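Local atomic coordinates of protein-arginine-phosphatase (Geobacillus stearothermophilus, PDB entry 4PIC), a protein that removes phosphate from phosphoarginine residues in proteins, probably counteracting the arginine kinase McsB, and is almost inactive on phosphotyrosine peptides. Residues 27-31 against 144-148; 104-108 against 136-140. One frame throughout, in Å; residues are numbered along the deposited sequence.

Contact 1 of 2, residues 27-31 against 144-148; sequences QLPGV and LQTEQ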
ATOM      1  N   GLN A  27     -18.029  16.941  16.866  1.00 16.17           N
ATOM      2  CA  GLN A  27     -18.168  18.332  16.424  1.00 20.31           C
ATOM      3  C   GLN A  27     -17.297  19.273  17.252  1.00 17.36           C
ATOM      4  O   GLN A  27     -17.762  20.300  17.778  1.00 17.77           O
ATOM      5  CB  GLN A  27     -19.637  18.760  16.478  1.00 20.72           C
ATOM      6  CG  GLN A  27     -20.486  18.095  15.406  1.00 21.98           C
ATOM      7  CD  GLN A  27     -20.191  18.640  14.024  1.00 29.69           C
ATOM      8  OE1 GLN A  27     -20.397  19.826  13.758  1.00 34.41           O
ATOM      9  NE2 GLN A  27     -19.702  17.780  13.136  1.00 29.04           N
ATOM     10  N   LEU A  28     -16.030  18.908  17.397  1.00 14.54           N
ATOM     11  CA  LEU A  28     -15.114  19.720  18.186  1.00 15.44           C
ATOM     12  C   LEU A  28     -14.781  21.003  17.433  1.00 16.47           C
ATOM     13  O   LEU A  28     -14.351  20.955  16.285  1.00 16.55           O
ATOM     14  CB  LEU A  28     -13.822  18.954  18.466  1.00 14.95           C
ATOM     15  CG  LEU A  28     -13.892  17.582  19.126  1.00 15.57           C
ATOM     16  CD1 LEU A  28     -12.480  17.001  19.207  1.00 15.16           C
ATOM     17  CD2 LEU A  28     -14.535  17.659  20.502  1.00 16.80           C
ATOM     18  N   PRO A  29     -14.981  22.162  18.080  1.00 15.05           N
ATOM     19  CA  PRO A  29     -14.583  23.424  17.443  1.00 16.27           C
ATOM     20  C   PRO A  29     -13.101  23.409  17.073  1.00 15.50           C
ATOM     21  O   PRO A  29     -12.291  22.904  17.843  1.00 14.39           O
ATOM     22  CB  PRO A  29     -14.836  24.463  18.548  1.00 15.42           C
ATOM     23  CG  PRO A  29     -15.905  23.860  19.387  1.00 17.46           C
ATOM     24  CD  PRO A  29     -15.661  22.373  19.373  1.00 14.63           C
ATOM     25  N   GLY A  30     -12.755  23.940  15.905  1.00 16.35           N
ATOM     26  CA  GLY A  30     -11.359  24.047  15.524  1.00 18.03           C
ATOM     27  C   GLY A  30     -10.729  22.746  15.050  1.00 17.98           C
ATOM     28  O   GLY A  30      -9.513  22.673  14.894  1.00 18.39           O
ATOM     29  N   VAL A  31     -11.551  21.723  14.830  1.00 15.61           N
ATOM     30  CA  VAL A  31     -11.050  20.423  14.381  1.00 16.03           C
ATOM     31  C   VAL A  31     -11.760  19.994  13.107  1.00 17.75           C
ATOM     32  O   VAL A  31     -12.987  19.918  13.069  1.00 16.07           O
ATOM     33  CB  VAL A  31     -11.241  19.339  15.478  1.00 14.10           C
ATOM     34  CG1 VAL A  31     -10.816  17.951  14.955  1.00 13.46           C
ATOM     35  CG2 VAL A  31     -10.480  19.705  16.750  1.00 15.89           C
ATOM     36  N   LEU A 144      -6.590  17.427  22.338  1.00 14.45           N
ATOM     37  CA  LEU A 144      -6.655  18.608  21.476  1.00 14.00           C
ATOM     38  C   LEU A 144      -7.297  19.786  22.202  1.00 16.43           C
ATOM     39  O   LEU A 144      -6.788  20.909  22.158  1.00 14.75           O
ATOM     40  CB  LEU A 144      -7.436  18.322  20.191  1.00 14.61           C
ATOM     41  CG  LEU A 144      -6.950  17.177  19.301  1.00 15.92           C
ATOM     42  CD1 LEU A 144      -7.759  17.111  18.017  1.00 19.08           C
ATOM     43  CD2 LEU A 144      -5.477  17.308  18.997  1.00 19.37           C
ATOM     44  N   GLN A 145      -8.405  19.533  22.888  1.00 13.51           N
ATOM     45  CA  GLN A 145      -9.105  20.610  23.586  1.00 15.19           C
ATOM     46  C   GLN A 145      -8.304  21.163  24.761  1.00 15.66           C
ATOM     47  O   GLN A 145      -8.379  22.360  25.062  1.00 14.72           O
ATOM     48  CB  GLN A 145     -10.487  20.152  24.035  1.00 14.46           C
ATOM     49  CG  GLN A 145     -11.421  19.881  22.854  1.00 14.97           C
ATOM     50  CD  GLN A 145     -12.876  19.804  23.262  1.00 13.19           C
ATOM     51  OE1 GLN A 145     -13.219  19.140  24.238  1.00 16.70           O
ATOM     52  NE2 GLN A 145     -13.738  20.482  22.512  1.00 13.68           N
ATOM     53  N   THR A 146      -7.557  20.301  25.442  1.00 15.39           N
ATOM     54  CA  THR A 146      -6.671  20.771  26.504  1.00 16.74           C
ATOM     55  C   THR A 146      -5.625  21.741  25.942  1.00 17.07           C
ATOM     56  O   THR A 146      -5.339  22.781  26.551  1.00 17.12           O
ATOM     57  CB  THR A 146      -5.964  19.608  27.222  1.00 16.45           C
ATOM     58  OG1 THR A 146      -6.926  18.799  27.910  1.00 19.45           O
ATOM     59  CG2 THR A 146      -4.924  20.131  28.216  1.00 17.22           C
ATOM     60  N   GLU A 147      -5.056  21.407  24.787  1.00 16.53           N
ATOM     61  CA  GLU A 147      -4.086  22.280  24.138  1.00 17.84           C
ATOM     62  C   GLU A 147      -4.731  23.594  23.717  1.00 19.90           C
ATOM     63  O   GLU A 147      -4.174  24.671  23.949  1.00 16.97           O
ATOM     64  CB  GLU A 147      -3.459  21.590  22.922  1.00 21.60           C
ATOM     65  CG  GLU A 147      -2.293  22.357  22.302  1.00 26.62           C
ATOM     66  CD  GLU A 147      -2.725  23.507  21.393  1.00 29.53           C
ATOM     67  OE1 GLU A 147      -1.984  24.516  21.322  1.00 32.64           O
ATOM     68  OE2 GLU A 147      -3.799  23.405  20.752  1.00 29.11           O
ATOM     69  N   GLN A 148      -5.908  23.511  23.114  1.00 15.46           N
ATOM     70  CA  GLN A 148      -6.612  24.706  22.673  1.00 14.63           C
ATOM     71  C   GLN A 148      -6.894  25.656  23.836  1.00 16.26           C
ATOM     72  O   GLN A 148      -6.687  26.868  23.722  1.00 16.21           O
ATOM     73  CB  GLN A 148      -7.935  24.329  22.023  1.00 14.57           C
ATOM     74  CG  GLN A 148      -7.797  23.574  20.713  1.00 13.68           C
ATOM     75  CD  GLN A 148      -9.138  23.111  20.197  1.00 18.85           C
ATOM     76  OE1 GLN A 148      -9.955  22.592  20.958  1.00 18.94           O
ATOM     77  NE2 GLN A 148      -9.382  23.316  18.905  1.00 17.44           N
TER
HETATM   78  O   HOH W   1     -12.452  21.907  20.381  1.00 16.85           O
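Leu28 CA and Gln145 CA, 8.1 Å apart, are the closest pair where the loop 27-31, a type II beta turn from Leu28 to Val31, faces a turn of helix 123-150; side chains and one water bridge the interval. Gln148 reaches across with its chain extended beyond CG, and its NE2 donates to Pro29 O at 3.1 Å. The bond is nearly straight, 167° at the hydrogen, and the oxygen lies close to the amide plane of Gln148, while the donor is tilted 23° from the carbonyl plane of Pro29. A water gives a second bond to Pro29 O (2.7 Å), donates its other hydrogen to Gln148 OE1 and accepts from Gln145 NE2 at 2.9 Å. Both ends of the Gln148 amide are thereby held, which sets its rotation. Beside these bonds Leu28 CD2 packs against Gln145 NE2 at 3.6 Å, and Val31 CG2 meets Leu144 CD1 at 4.0 Å, the two side chains crossing at about a right angle beside Tyr3 of strand 3-9. Gly30 CA comes to 4.0 Å from Gln148 NE2, where a CB would clash. Pro29 O is thus gripped twice, by amide and water, in a surface contact that joins these polar bonds to a small apolar patch.

Contact 2 of 2, residues 104-108 against 136-140; sequences LKQFV and LIDRL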
ATOM      1  N   LEU A 104      -2.493   6.274  15.688  1.00 13.70           N
ATOM      2  CA  LEU A 104      -3.440   6.893  16.601  1.00 12.09           C
ATOM      3  C   LEU A 104      -3.097   6.558  18.059  1.00 15.11           C
ATOM      4  O   LEU A 104      -3.105   7.434  18.919  1.00 15.56           O
ATOM      5  CB  LEU A 104      -4.859   6.446  16.249  1.00 13.69           C
ATOM      6  CG  LEU A 104      -5.971   6.805  17.215  1.00 11.15           C
ATOM      7  CD1 LEU A 104      -6.097   8.315  17.410  1.00 12.23           C
ATOM      8  CD2 LEU A 104      -7.284   6.207  16.698  1.00 13.00           C
ATOM      9  N   LYS A 105      -2.757   5.300  18.309  1.00 16.37           N
ATOM     10  CA  LYS A 105      -2.413   4.838  19.649  1.00 16.04           C
ATOM     11  C   LYS A 105      -1.196   5.556  20.224  1.00 18.47           C
ATOM     12  O   LYS A 105      -1.221   6.009  21.371  1.00 17.71           O
ATOM     13  CB  LYS A 105      -2.179   3.327  19.637  1.00 19.44           C
ATOM     14  CG  LYS A 105      -1.779   2.745  20.986  1.00 22.30           C
ATOM     15  CD  LYS A 105      -2.935   2.829  21.973  1.00 24.66           C
ATOM     16  CE  LYS A 105      -2.653   2.020  23.236  1.00 27.43           C
ATOM     17  NZ  LYS A 105      -3.824   1.988  24.167  1.00 31.82           N
ATOM     18  N   GLN A 106      -0.131   5.665  19.434  1.00 16.60           N
ATOM     19  CA  GLN A 106       1.081   6.316  19.927  1.00 18.90           C
ATOM     20  C   GLN A 106       0.830   7.791  20.211  1.00 19.00           C
ATOM     21  O   GLN A 106       1.331   8.335  21.196  1.00 19.67           O
ATOM     22  CB  GLN A 106       2.263   6.118  18.962  1.00 20.52           C
ATOM     23  CG  GLN A 106       2.351   7.124  17.823  1.00 23.87           C
ATOM     24  CD  GLN A 106       3.636   6.989  17.009  1.00 24.12           C
ATOM     25  OE1 GLN A 106       3.645   6.386  15.934  1.00 21.44           O
ATOM     26  NE2 GLN A 106       4.725   7.560  17.523  1.00 29.89           N
ATOM     27  N   PHE A 107       0.013   8.433  19.379  1.00 15.91           N
ATOM     28  CA  PHE A 107      -0.220   9.863  19.527  1.00 17.03           C
ATOM     29  C   PHE A 107      -0.985  10.233  20.796  1.00 18.39           C
ATOM     30  O   PHE A 107      -0.734  11.286  21.404  1.00 18.50           O
ATOM     31  CB  PHE A 107      -0.948  10.420  18.308  1.00 16.67           C
ATOM     32  CG  PHE A 107      -1.119  11.903  18.355  1.00 16.82           C
ATOM     33  CD1 PHE A 107      -0.025  12.741  18.213  1.00 18.49           C
ATOM     34  CD2 PHE A 107      -2.368  12.465  18.553  1.00 18.18           C
ATOM     35  CE1 PHE A 107      -0.173  14.110  18.261  1.00 20.64           C
ATOM     36  CE2 PHE A 107      -2.525  13.839  18.606  1.00 18.34           C
ATOM     37  CZ  PHE A 107      -1.423  14.665  18.462  1.00 19.53           C
ATOM     38  N   VAL A 108      -1.922   9.383  21.205  1.00 17.20           N
ATOM     39  CA  VAL A 108      -2.716   9.708  22.384  1.00 18.37           C
ATOM     40  C   VAL A 108      -2.266   8.985  23.658  1.00 20.68           C
ATOM     41  O   VAL A 108      -2.673   9.371  24.749  1.00 23.91           O
ATOM     42  CB  VAL A 108      -4.219   9.462  22.152  1.00 19.60           C
ATOM     43  CG1 VAL A 108      -4.738  10.323  21.008  1.00 19.65           C
ATOM     44  CG2 VAL A 108      -4.459   8.005  21.855  1.00 20.38           C
ATOM     45  N   LEU A 136      -9.770   5.704  22.167  1.00 13.74           N
ATOM     46  CA  LEU A 136      -8.651   6.525  21.725  1.00 14.48           C
ATOM     47  C   LEU A 136      -9.090   7.896  21.217  1.00 14.34           C
ATOM     48  O   LEU A 136      -8.382   8.894  21.406  1.00 13.53           O
ATOM     49  CB  LEU A 136      -7.833   5.790  20.663  1.00 13.62           C
ATOM     50  CG  LEU A 136      -7.146   4.518  21.177  1.00 17.20           C
ATOM     51  CD1 LEU A 136      -6.516   3.745  20.040  1.00 17.75           C
ATOM     52  CD2 LEU A 136      -6.094   4.842  22.225  1.00 21.71           C
ATOM     53  N   ILE A 137     -10.257   7.960  20.591  1.00 13.64           N
ATOM     54  CA  ILE A 137     -10.739   9.219  20.046  1.00 12.94           C
ATOM     55  C   ILE A 137     -11.259  10.137  21.151  1.00 13.61           C
ATOM     56  O   ILE A 137     -11.131  11.368  21.065  1.00 13.55           O
ATOM     57  CB  ILE A 137     -11.729   8.968  18.911  1.00 13.44           C
ATOM     58  CG1 ILE A 137     -10.932   8.430  17.714  1.00 14.28           C
ATOM     59  CG2 ILE A 137     -12.482  10.224  18.526  1.00 15.27           C
ATOM     60  CD1 ILE A 137     -11.777   7.960  16.605  1.00 17.69           C
ATOM     61  N   ASP A 138     -11.795   9.546  22.218  1.00 12.94           N
ATOM     62  CA  ASP A 138     -12.135  10.325  23.401  1.00 15.49           C
ATOM     63  C   ASP A 138     -10.863  10.959  23.965  1.00 15.24           C
ATOM     64  O   ASP A 138     -10.851  12.146  24.307  1.00 15.43           O
ATOM     65  CB  ASP A 138     -12.819   9.456  24.466  1.00 17.77           C
ATOM     66  CG  ASP A 138     -14.255   9.119  24.118  1.00 21.10           C
ATOM     67  OD1 ASP A 138     -14.817   9.734  23.188  1.00 20.71           O
ATOM     68  OD2 ASP A 138     -14.836   8.241  24.794  1.00 22.45           O
ATOM     69  N   ARG A 139      -9.785  10.181  24.049  1.00 14.82           N
ATOM     70  CA  ARG A 139      -8.524  10.721  24.564  1.00 16.44           C
ATOM     71  C   ARG A 139      -7.959  11.764  23.616  1.00 16.01           C
ATOM     72  O   ARG A 139      -7.390  12.764  24.050  1.00 15.27           O
ATOM     73  CB  ARG A 139      -7.477   9.624  24.772  1.00 18.68           C
ATOM     74  CG  ARG A 139      -7.975   8.379  25.473  1.00 25.52           C
ATOM     75  CD  ARG A 139      -7.699   8.335  26.958  1.00 31.71           C
ATOM     76  NE  ARG A 139      -8.057   7.017  27.483  1.00 34.72           N
ATOM     77  CZ  ARG A 139      -8.569   6.797  28.689  1.00 36.11           C
ATOM     78  NH1 ARG A 139      -8.783   7.811  29.516  1.00 36.98           N
ATOM     79  NH2 ARG A 139      -8.864   5.560  29.070  1.00 36.57           N
ATOM     80  N   LEU A 140      -8.104  11.531  22.318  1.00 13.71           N
ATOM     81  CA  LEU A 140      -7.671  12.506  21.326  1.00 12.42           C
ATOM     82  C   LEU A 140      -8.408  13.830  21.491  1.00 14.45           C
ATOM     83  O   LEU A 140      -7.782  14.899  21.484  1.00 13.43           O
ATOM     84  CB  LEU A 140      -7.913  11.953  19.924  1.00 11.49           C
ATOM     85  CG  LEU A 140      -7.592  12.905  18.778  1.00 12.72           C
ATOM     86  CD1 LEU A 140      -6.112  13.180  18.781  1.00 14.81           C
ATOM     87  CD2 LEU A 140      -7.997  12.266  17.461  1.00 12.86           C
TER
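Val108 CA and Leu140 CA, 5.8 Å apart, mark the close end of two helical segments that run in roughly the same direction, their axes inclined by 40° and 9.7 Å apart at closest approach. The contact is almost wholly apolar, with no hydrogen bond across it. Val108 sits between Leu136 and Leu140, its two methyls divided between them: a chi1 of -60° turns CG1 anti to the carbonyl carbon and against Leu140 CB at 3.7 Å, which places CG2 between the backbone N and the carbonyl carbon, 3.6 Å from Leu136 CD2. Trimming Val108 to an alanine is likely to leave a gap beside Leu136 and Leu140, with Leu136 CD2 supported within the two segments by Lys105 alone. That methyl, Leu136 CD2, receives Lys105 CD at 3.8 Å, the aliphatic part of the lysine crossing the leucine at about a right angle. One turn before Val108, Leu104 brings CD2 to 4.0 Å from Leu136 CB, the two side chains meeting at a slant. Leu140, with CG anti to the backbone N (chi1 176°), swings CD1 toward Phe107 and meets the ring at its edge, in its plane, 3.7 Å from CE2. Beyond this pair, Lys143 makes a cation-pi contact with the Phe107 ring, and Leu80 of strand 78-81 lies against Leu104, Phe107 and Leu140. The Leu104 side chain is about 8 Å from that of Arg15, an active-site residue by similarity. Two helices packed together against strand 78-81 of the parallel sheet belong to the alpha/beta fold of low molecular weight phosphotyrosine phosphatases, with the long C-terminal helix 123-150 laid against the short helix 104-109 that follows the edge strand 101-103.

In the fold
Both contacts draw on helix 123-150, which presents successive parts of its length to different partners: residues 136-140 to helix 104-109, and residues 144-148 to the turn leading into strand 31-37. The partners thus adjoin opposite edge strands of the sheet, 101-103 and 31-37, and the one long helix spans between them. Contact 2 is partly buried, its centre about 10 Å from that of the chain, and relies on apolar surfaces, the aliphatic parts of Lys105 and Arg139 included, with no hydrogen bond. Contact 1, a surface contact centred about 15 Å from the centre of the chain, adds amide and water bonds to a small apolar patch. About 14 Å separates the two contact centres, and along the sequence contact 2 falls entirely within the span that contact 1 brings together.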